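SAG family member (Sag19) (Eimeria tenella, PDB 6ZZB) is of unknown function but is a major surface antigen of the parasite, built on a fold related to the CAP proteins. Local coordinates at residues P44-K49 and I100-A105; G125-F130 and H203-C208. All coordinates share one frame; numbering follows the deposited sequence.

Interaction 1 of 2, residues P44-K49 and I100-A105; sequences PQADEK and IAVTLA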
ATOM      1  N   PRO A  44       7.037  -8.839 -15.857  1.00 15.02           N
ATOM      2  CA  PRO A  44       7.519  -9.391 -14.607  1.00 14.95           C
ATOM      3  C   PRO A  44       6.409 -10.252 -13.998  1.00 15.01           C
ATOM      4  O   PRO A  44       5.251 -10.101 -14.342  1.00 15.89           O
ATOM      5  CB  PRO A  44       7.791  -8.169 -13.749  1.00 14.45           C
ATOM      6  CG  PRO A  44       6.817  -7.144 -14.258  1.00 14.20           C
ATOM      7  CD  PRO A  44       6.754  -7.402 -15.749  1.00 15.10           C
ATOM      8  N   GLN A  45       6.835 -11.146 -13.135  1.00 15.30           N
ATOM      9  CA  GLN A  45       5.931 -12.022 -12.371  1.00 17.45           C
ATOM     10  C   GLN A  45       5.907 -11.570 -10.921  1.00 15.48           C
ATOM     11  O   GLN A  45       6.893 -11.014 -10.438  1.00 16.41           O
ATOM     12  CB  GLN A  45       6.404 -13.465 -12.475  1.00 20.87           C
ATOM     13  CG  GLN A  45       6.208 -14.058 -13.866  1.00 25.76           C
ATOM     14  CD  GLN A  45       6.282 -15.564 -13.816  1.00 31.04           C
ATOM     15  OE1 GLN A  45       7.202 -16.135 -13.238  1.00 36.28           O
ATOM     16  NE2 GLN A  45       5.272 -16.214 -14.368  1.00 38.52           N
ATOM     17  N   ALA A  46       4.794 -11.803 -10.260  1.00 14.98           N
ATOM     18  CA  ALA A  46       4.635 -11.427  -8.841  1.00 14.41           C
ATOM     19  C   ALA A  46       4.315 -12.672  -8.020  1.00 15.19           C
ATOM     20  O   ALA A  46       3.640 -13.552  -8.516  1.00 18.54           O
ATOM     21  CB  ALA A  46       3.558 -10.382  -8.678  1.00 14.49           C
ATOM     22  N   ASP A  47       4.767 -12.657  -6.782  1.00 13.87           N
ATOM     23  CA  ASP A  47       4.489 -13.673  -5.739  1.00 15.92           C
ATOM     24  C   ASP A  47       3.588 -13.026  -4.699  1.00 14.00           C
ATOM     25  O   ASP A  47       3.747 -11.837  -4.391  1.00 12.49           O
ATOM     26  CB  ASP A  47       5.763 -14.182  -5.054  1.00 18.88           C
ATOM     27  CG  ASP A  47       6.422 -15.332  -5.792  1.00 24.95           C
ATOM     28  OD1 ASP A  47       5.970 -15.631  -6.921  1.00 27.79           O
ATOM     29  OD2 ASP A  47       7.367 -15.911  -5.225  1.00 28.99           O
ATOM     30  N   GLU A  48       2.717 -13.825  -4.130  1.00 14.62           N
ATOM     31  CA  GLU A  48       1.899 -13.424  -2.970  1.00 15.70           C
ATOM     32  C   GLU A  48       2.825 -13.265  -1.764  1.00 12.43           C
ATOM     33  O   GLU A  48       3.767 -14.037  -1.589  1.00 13.60           O
ATOM     34  CB  GLU A  48       0.853 -14.529  -2.811  1.00 20.50           C
ATOM     35  CG  GLU A  48      -0.113 -14.347  -1.687  1.00 27.50           C
ATOM     36  CD  GLU A  48       0.199 -15.162  -0.446  1.00 30.78           C
ATOM     37  OE1 GLU A  48       1.386 -15.452  -0.212  1.00 35.17           O
ATOM     38  OE2 GLU A  48      -0.766 -15.537   0.251  1.00 28.27           O
ATOM     39  N   LYS A  49       2.603 -12.214  -0.983  1.00 10.29           N
ATOM     40  CA  LYS A  49       3.464 -11.842   0.146  1.00  9.89           C
ATOM     41  C   LYS A  49       2.661 -11.601   1.421  1.00  9.41           C
ATOM     42  O   LYS A  49       3.234 -11.106   2.400  1.00 10.64           O
ATOM     43  CB  LYS A  49       4.270 -10.588  -0.187  1.00 10.47           C
ATOM     44  CG  LYS A  49       5.250 -10.703  -1.329  1.00 11.13           C
ATOM     45  CD  LYS A  49       6.292 -11.760  -1.119  1.00 12.34           C
ATOM     46  CE  LYS A  49       7.476 -11.608  -2.071  1.00 14.05           C
ATOM     47  NZ  LYS A  49       8.436 -12.727  -1.925  1.00 17.06           N
ATOM     48  N   ILE A 100      -1.867  -6.307  -9.832  1.00 10.24           N
ATOM     49  CA  ILE A 100      -1.638  -4.855  -9.675  1.00  9.33           C
ATOM     50  C   ILE A 100      -0.146  -4.603  -9.481  1.00  9.64           C
ATOM     51  O   ILE A 100       0.372  -3.639 -10.082  1.00  9.28           O
ATOM     52  CB  ILE A 100      -2.495  -4.292  -8.537  1.00 10.43           C
ATOM     53  CG1 ILE A 100      -3.961  -4.299  -8.956  1.00 10.85           C
ATOM     54  CG2 ILE A 100      -2.027  -2.900  -8.139  1.00  9.97           C
ATOM     55  CD1 ILE A 100      -4.946  -4.102  -7.810  1.00 11.56           C
ATOM     56  N   ALA A 101       0.564  -5.416  -8.704  1.00  9.57           N
ATOM     57  CA  ALA A 101       2.027  -5.206  -8.556  1.00  9.52           C
ATOM     58  C   ALA A 101       2.686  -5.222  -9.941  1.00 10.25           C
ATOM     59  O   ALA A 101       3.546  -4.360 -10.232  1.00  9.72           O
ATOM     60  CB  ALA A 101       2.618  -6.256  -7.633  1.00  9.83           C
ATOM     61  N   VAL A 102       2.307  -6.174 -10.767  1.00 10.05           N
ATOM     62  CA  VAL A 102       2.842  -6.289 -12.157  1.00 10.03           C
ATOM     63  C   VAL A 102       2.445  -5.036 -12.949  1.00 11.18           C
ATOM     64  O   VAL A 102       3.283  -4.446 -13.646  1.00 11.11           O
ATOM     65  CB  VAL A 102       2.380  -7.588 -12.819  1.00 10.86           C
ATOM     66  CG1 VAL A 102       2.663  -7.570 -14.330  1.00 11.41           C
ATOM     67  CG2 VAL A 102       3.006  -8.793 -12.125  1.00 11.23           C
ATOM     68  N   THR A 103       1.189  -4.640 -12.891  1.00 10.38           N
ATOM     69  CA  THR A 103       0.713  -3.443 -13.609  1.00 10.49           C
ATOM     70  C   THR A 103       1.564  -2.236 -13.238  1.00 10.65           C
ATOM     71  O   THR A 103       1.895  -1.397 -14.108  1.00 12.06           O
ATOM     72  CB  THR A 103      -0.778  -3.173 -13.340  1.00 11.49           C
ATOM     73  OG1 THR A 103      -1.507  -4.308 -13.822  1.00 12.35           O
ATOM     74  CG2 THR A 103      -1.270  -1.894 -13.982  1.00 11.37           C
ATOM     75  N   LEU A 104       1.874  -2.053 -11.962  1.00 10.01           N
ATOM     76  CA  LEU A 104       2.634  -0.906 -11.442  1.00  9.79           C
ATOM     77  C   LEU A 104       4.114  -0.997 -11.835  1.00 10.20           C
ATOM     78  O   LEU A 104       4.710   0.073 -12.075  1.00 10.97           O
ATOM     79  CB  LEU A 104       2.486  -0.835  -9.921  1.00  9.98           C
ATOM     80  CG  LEU A 104       1.079  -0.498  -9.423  1.00 10.04           C
ATOM     81  CD1 LEU A 104       1.023  -0.611  -7.919  1.00 11.34           C
ATOM     82  CD2 LEU A 104       0.642   0.897  -9.839  1.00 10.67           C
ATOM     83  N   ALA A 105       4.713  -2.181 -11.851  1.00 10.58           N
ATOM     84  CA  ALA A 105       6.163  -2.325 -12.143  1.00 10.57           C
ATOM     85  C   ALA A 105       6.438  -2.073 -13.622  1.00 10.63           C
ATOM     86  O   ALA A 105       7.488  -1.450 -13.922  1.00 13.03           O
ATOM     87  CB  ALA A 105       6.632  -3.704 -11.790  1.00 10.83           C
TER
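The flat carbonyl group of Pro44 has both methyls of Val102 on the same face, with CG2 the further out of its plane: CG2 comes to 3.4 Å from Pro44 O, CG1 to 3.6 Å. The fork stands this way because chi1 of 168° sets CG1 opposite the valine's own backbone N and turns CG2 opposite its carbonyl carbon. The pyrrolidine ring of Pro44, puckered rather than flat, meets helix 97-105 through its CG corner, lying 4.2 Å from Val102 CG1 and, on the next turn, 4.2 Å from Ala105 CB. Ring and valine approach at a slant. CG2 also reaches down the strand, 3.8 Å from Ala46 CB, and Ala46 CB in turn lies 4.4 Å from Ala101 CB. Val102 is therefore the centre of the patch: of the 44-49 segment CG1 meets only the proline, while CG2 bridges Pro44 O and Ala46 CB. Together the two segments bury 195 Å² of surface. Residues 46-48 form a short edge strand of the mixed sheet, and helix 97-105 packs against this sheet, consistent with the layered helix-and-sheet architecture of CAP proteins. Strand 190-196 runs next to 46-48 in antiparallel sense, and Val102 and Ala105 touch its Thr196. The backbone of Gln45 is tied to Lys197 and, through its N, to Asp198 OD1, which probably helps to hold the segment leading from Pro44. Next along, Asp47 makes a salt bridge to Lys197 and Glu48 one to Lys74.

Interaction 2 of 2, residues G125-F130 and H203-C208; sequences GLVIPF and HDVLFC. With SO4 (sulfate ion), chain C.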
ATOM      1  N   GLY A 125      -3.979   1.386  -2.084  1.00  8.99           N
ATOM      2  CA  GLY A 125      -3.292   0.472  -1.197  1.00  9.31           C
ATOM      3  C   GLY A 125      -1.929   0.987  -0.861  1.00  8.81           C
ATOM      4  O   GLY A 125      -1.584   2.142  -1.188  1.00  9.52           O
ATOM      5  N   LEU A 126      -1.156   0.163  -0.181  1.00  8.53           N
ATOM      6  CA  LEU A 126       0.271   0.410   0.105  1.00  8.66           C
ATOM      7  C   LEU A 126       1.088   0.090  -1.136  1.00  8.54           C
ATOM      8  O   LEU A 126       0.882  -0.956  -1.766  1.00  8.77           O
ATOM      9  CB  LEU A 126       0.700  -0.407   1.322  1.00  9.21           C
ATOM     10  CG  LEU A 126       2.188  -0.424   1.654  1.00  9.57           C
ATOM     11  CD1 LEU A 126       2.374  -0.584   3.157  1.00 10.58           C
ATOM     12  CD2 LEU A 126       2.906  -1.517   0.860  1.00  9.87           C
ATOM     13  N   VAL A 127       1.998   0.993  -1.476  1.00  8.17           N
ATOM     14  CA  VAL A 127       2.879   0.839  -2.649  1.00  8.57           C
ATOM     15  C   VAL A 127       4.305   1.086  -2.207  1.00  9.21           C
ATOM     16  O   VAL A 127       4.594   2.196  -1.741  1.00  9.15           O
ATOM     17  CB  VAL A 127       2.477   1.797  -3.773  1.00  9.02           C
ATOM     18  CG1 VAL A 127       3.364   1.650  -4.987  1.00  9.65           C
ATOM     19  CG2 VAL A 127       1.029   1.622  -4.136  1.00  9.46           C
ATOM     20  N   ILE A 128       5.203   0.133  -2.417  1.00  9.83           N
ATOM     21  CA  ILE A 128       6.640   0.334  -2.119  1.00  9.92           C
ATOM     22  C   ILE A 128       7.471  -0.208  -3.267  1.00 10.42           C
ATOM     23  O   ILE A 128       7.585  -1.424  -3.434  1.00  9.58           O
ATOM     24  CB  ILE A 128       7.059  -0.315  -0.797  1.00 10.60           C
ATOM     25  CG1 ILE A 128       6.228   0.172   0.380  1.00 10.06           C
ATOM     26  CG2 ILE A 128       8.541  -0.091  -0.575  1.00 11.12           C
ATOM     27  CD1 ILE A 128       6.506  -0.538   1.686  1.00 10.32           C
ATOM     28  N   PRO A 129       8.088   0.668  -4.071  1.00 11.11           N
ATOM     29  CA  PRO A 129       9.089   0.211  -5.031  1.00 11.98           C
ATOM     30  C   PRO A 129      10.381  -0.159  -4.304  1.00 12.53           C
ATOM     31  O   PRO A 129      10.665   0.394  -3.249  1.00 13.30           O
ATOM     32  CB  PRO A 129       9.306   1.424  -5.932  1.00 13.33           C
ATOM     33  CG  PRO A 129       8.182   2.382  -5.606  1.00 14.51           C
ATOM     34  CD  PRO A 129       7.846   2.114  -4.153  1.00 12.38           C
ATOM     35  N   PHE A 130      11.103  -1.137  -4.841  1.00 12.71           N
ATOM     36  CA  PHE A 130      12.425  -1.527  -4.284  1.00 14.49           C
ATOM     37  C   PHE A 130      13.299  -1.949  -5.449  1.00 15.47           C
ATOM     38  O   PHE A 130      12.819  -2.382  -6.481  1.00 13.73           O
ATOM     39  CB  PHE A 130      12.277  -2.567  -3.175  1.00 14.66           C
ATOM     40  CG  PHE A 130      11.601  -3.855  -3.566  1.00 14.04           C
ATOM     41  CD1 PHE A 130      10.213  -3.939  -3.620  1.00 12.94           C
ATOM     42  CD2 PHE A 130      12.336  -5.008  -3.823  1.00 15.09           C
ATOM     43  CE1 PHE A 130       9.581  -5.134  -3.946  1.00 13.37           C
ATOM     44  CE2 PHE A 130      11.712  -6.200  -4.143  1.00 14.39           C
ATOM     45  CZ  PHE A 130      10.334  -6.266  -4.227  1.00 14.31           C
ATOM     46  N   HIS A 203      12.711  -0.903 -10.770  1.00 16.64           N
ATOM     47  CA  HIS A 203      12.276  -1.262  -9.407  1.00 15.15           C
ATOM     48  C   HIS A 203      11.176  -2.308  -9.508  1.00 13.05           C
ATOM     49  O   HIS A 203      10.202  -2.124 -10.242  1.00 13.56           O
ATOM     50  CB  HIS A 203      11.794  -0.025  -8.648  1.00 15.63           C
ATOM     51  CG  HIS A 203      12.901   0.834  -8.117  1.00 19.03           C
ATOM     52  ND1 HIS A 203      13.824   1.454  -8.933  1.00 22.98           N
ATOM     53  CD2 HIS A 203      13.242   1.124  -6.856  1.00 20.07           C
ATOM     54  CE1 HIS A 203      14.664   2.128  -8.175  1.00 21.51           C
ATOM     55  NE2 HIS A 203      14.342   1.949  -6.908  1.00 25.94           N
ATOM     56  N   ASP A 204      11.330  -3.362  -8.731  1.00 12.32           N
ATOM     57  CA  ASP A 204      10.183  -4.215  -8.355  1.00 11.63           C
ATOM     58  C   ASP A 204       9.212  -3.368  -7.526  1.00 11.31           C
ATOM     59  O   ASP A 204       9.578  -2.323  -6.971  1.00 11.48           O
ATOM     60  CB  ASP A 204      10.642  -5.456  -7.600  1.00 12.07           C
ATOM     61  CG  ASP A 204      11.342  -6.478  -8.465  1.00 12.24           C
ATOM     62  OD1 ASP A 204      10.709  -7.034  -9.354  1.00 12.12           O
ATOM     63  OD2 ASP A 204      12.584  -6.697  -8.210  1.00 15.40           O
ATOM     64  N   VAL A 205       7.999  -3.871  -7.407  1.00 10.12           N
ATOM     65  CA  VAL A 205       6.932  -3.183  -6.632  1.00  9.93           C
ATOM     66  C   VAL A 205       6.281  -4.169  -5.663  1.00  8.83           C
ATOM     67  O   VAL A 205       5.845  -5.246  -6.089  1.00  9.75           O
ATOM     68  CB  VAL A 205       5.865  -2.564  -7.543  1.00  9.46           C
ATOM     69  CG1 VAL A 205       4.736  -1.913  -6.765  1.00 10.45           C
ATOM     70  CG2 VAL A 205       6.513  -1.521  -8.456  1.00  9.95           C
ATOM     71  N   LEU A 206       6.150  -3.759  -4.409  1.00  8.75           N
ATOM     72  CA  LEU A 206       5.255  -4.363  -3.404  1.00  9.10           C
ATOM     73  C   LEU A 206       3.965  -3.582  -3.394  1.00  8.74           C
ATOM     74  O   LEU A 206       4.002  -2.340  -3.230  1.00  9.02           O
ATOM     75  CB  LEU A 206       5.930  -4.322  -2.040  1.00  9.76           C
ATOM     76  CG  LEU A 206       5.045  -4.681  -0.846  1.00 10.28           C
ATOM     77  CD1 LEU A 206       4.597  -6.124  -0.894  1.00  9.82           C
ATOM     78  CD2 LEU A 206       5.791  -4.418   0.438  1.00 10.56           C
ATOM     79  N   PHE A 207       2.850  -4.282  -3.507  1.00  8.83           N
ATOM     80  CA  PHE A 207       1.508  -3.692  -3.403  1.00  8.72           C
ATOM     81  C   PHE A 207       0.730  -4.463  -2.366  1.00  8.23           C
ATOM     82  O   PHE A 207       0.656  -5.693  -2.466  1.00  9.14           O
ATOM     83  CB  PHE A 207       0.788  -3.736  -4.741  1.00  8.77           C
ATOM     84  CG  PHE A 207      -0.587  -3.138  -4.702  1.00  8.89           C
ATOM     85  CD1 PHE A 207      -0.713  -1.765  -4.597  1.00  9.87           C
ATOM     86  CD2 PHE A 207      -1.737  -3.913  -4.769  1.00  9.94           C
ATOM     87  CE1 PHE A 207      -1.974  -1.184  -4.548  1.00 11.05           C
ATOM     88  CE2 PHE A 207      -2.985  -3.315  -4.675  1.00  9.99           C
ATOM     89  CZ  PHE A 207      -3.088  -1.965  -4.587  1.00 10.66           C
ATOM     90  N   CYS A 208       0.115  -3.766  -1.430  1.00  8.45           N
ATOM     91  CA  CYS A 208      -0.827  -4.381  -0.477  1.00  8.68           C
ATOM     92  C   CYS A 208      -2.181  -3.708  -0.625  1.00  9.25           C
ATOM     93  O   CYS A 208      -2.287  -2.480  -0.469  1.00  8.98           O
ATOM     94  CB  CYS A 208      -0.348  -4.249   0.951  1.00  9.56           C
ATOM     95  SG  CYS A 208       1.206  -5.061   1.368  1.00 10.53           S
TER
HETATM   96  S   SO4 C 302      14.589   3.335 -11.980  1.00 46.60           S
HETATM   97  O1  SO4 C 302      13.466   3.266 -12.892  1.00 41.86           O
HETATM   98  O2  SO4 C 302      14.438   4.496 -11.129  1.00 49.03           O
HETATM   99  O3  SO4 C 302      15.817   3.443 -12.736  1.00 47.80           O
HETATM  100  O4  SO4 C 302      14.641   2.144 -11.164  1.00 39.87           O
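Asp204 CB sits over one face of the Phe130 ring, 3.8 Å from its centroid and 21° off the normal, a CH-pi contact. Chi1 of 59° puts Phe130 CG between its own backbone N and carbonyl carbon, and this swings the ring across the neighbouring strand. The ring edge then faces, in plane, Leu206 N and Ile128 O, two atoms already joined by a 2.9 Å hydrogen bond from Leu206 N to Ile128 O. On the same side of the sheet, Leu126 CD2 touches Leu206 CD2 and Cys208 SG (4.0 Å to the sulfur), while Ile128 and Leu206 run side by side. The other side carries Val127, Pro129, Val205 and Phe207; Val127 CG2 meets the Phe207 ring at its edge, 3.8 Å from CD1.

Antiparallel pairing sets this register: Leu126 with Cys208 and Ile128 with Leu206 are hydrogen-bonded pairs, bonded in both directions, and Phe130 N reaches Asp204 O. Val127 with Phe207 and Pro129 with Val205 are the non-hydrogen-bonded pairs between them, the proline falling where pairing with strand 203-208 asks for no N-H. Further out, helices 138-155 and 175-183 cover the Ile128 side, helix 97-105 the Val205 and Phe207 side, and the Cys193-Cys208 disulfide ties in strand 190-196.

A sulfate, probably from the crystallisation liquor, lies by His203 ND1, but the 2.5 Å from ND1 to its O4 is too short to be trusted. Asp204 OD1 is hydrogen-bonded to Thr196 OG1 and Cys199 N, which would probably favour an ionised carboxylate despite its burial beside Phe130.

In the fold
Interactions 1 and 2 lie with their centres about 8 Å apart and touch directly, because helix 97-105 is shared ground: Ala101 and Ala105 touch both the 44-49 segment and Val205, while Ile100 and Leu104 reach Phe207. Ile100 CG2 comes to 3.5 Å from Phe207 CD2, and Ala105 CA to 3.8 Å from Val205 CG2. The two contacts also reach one sheet, in which 190-196 separates 46-48 from 203-211. Thr196 of that middle strand lies between them and hydrogen-bonds to Asp204 and Val205 of interaction 2. In sequence, interaction 1 closes before interaction 2 opens. The sulfate, probably from the crystallisation liquor, lies by His203 of interaction 2.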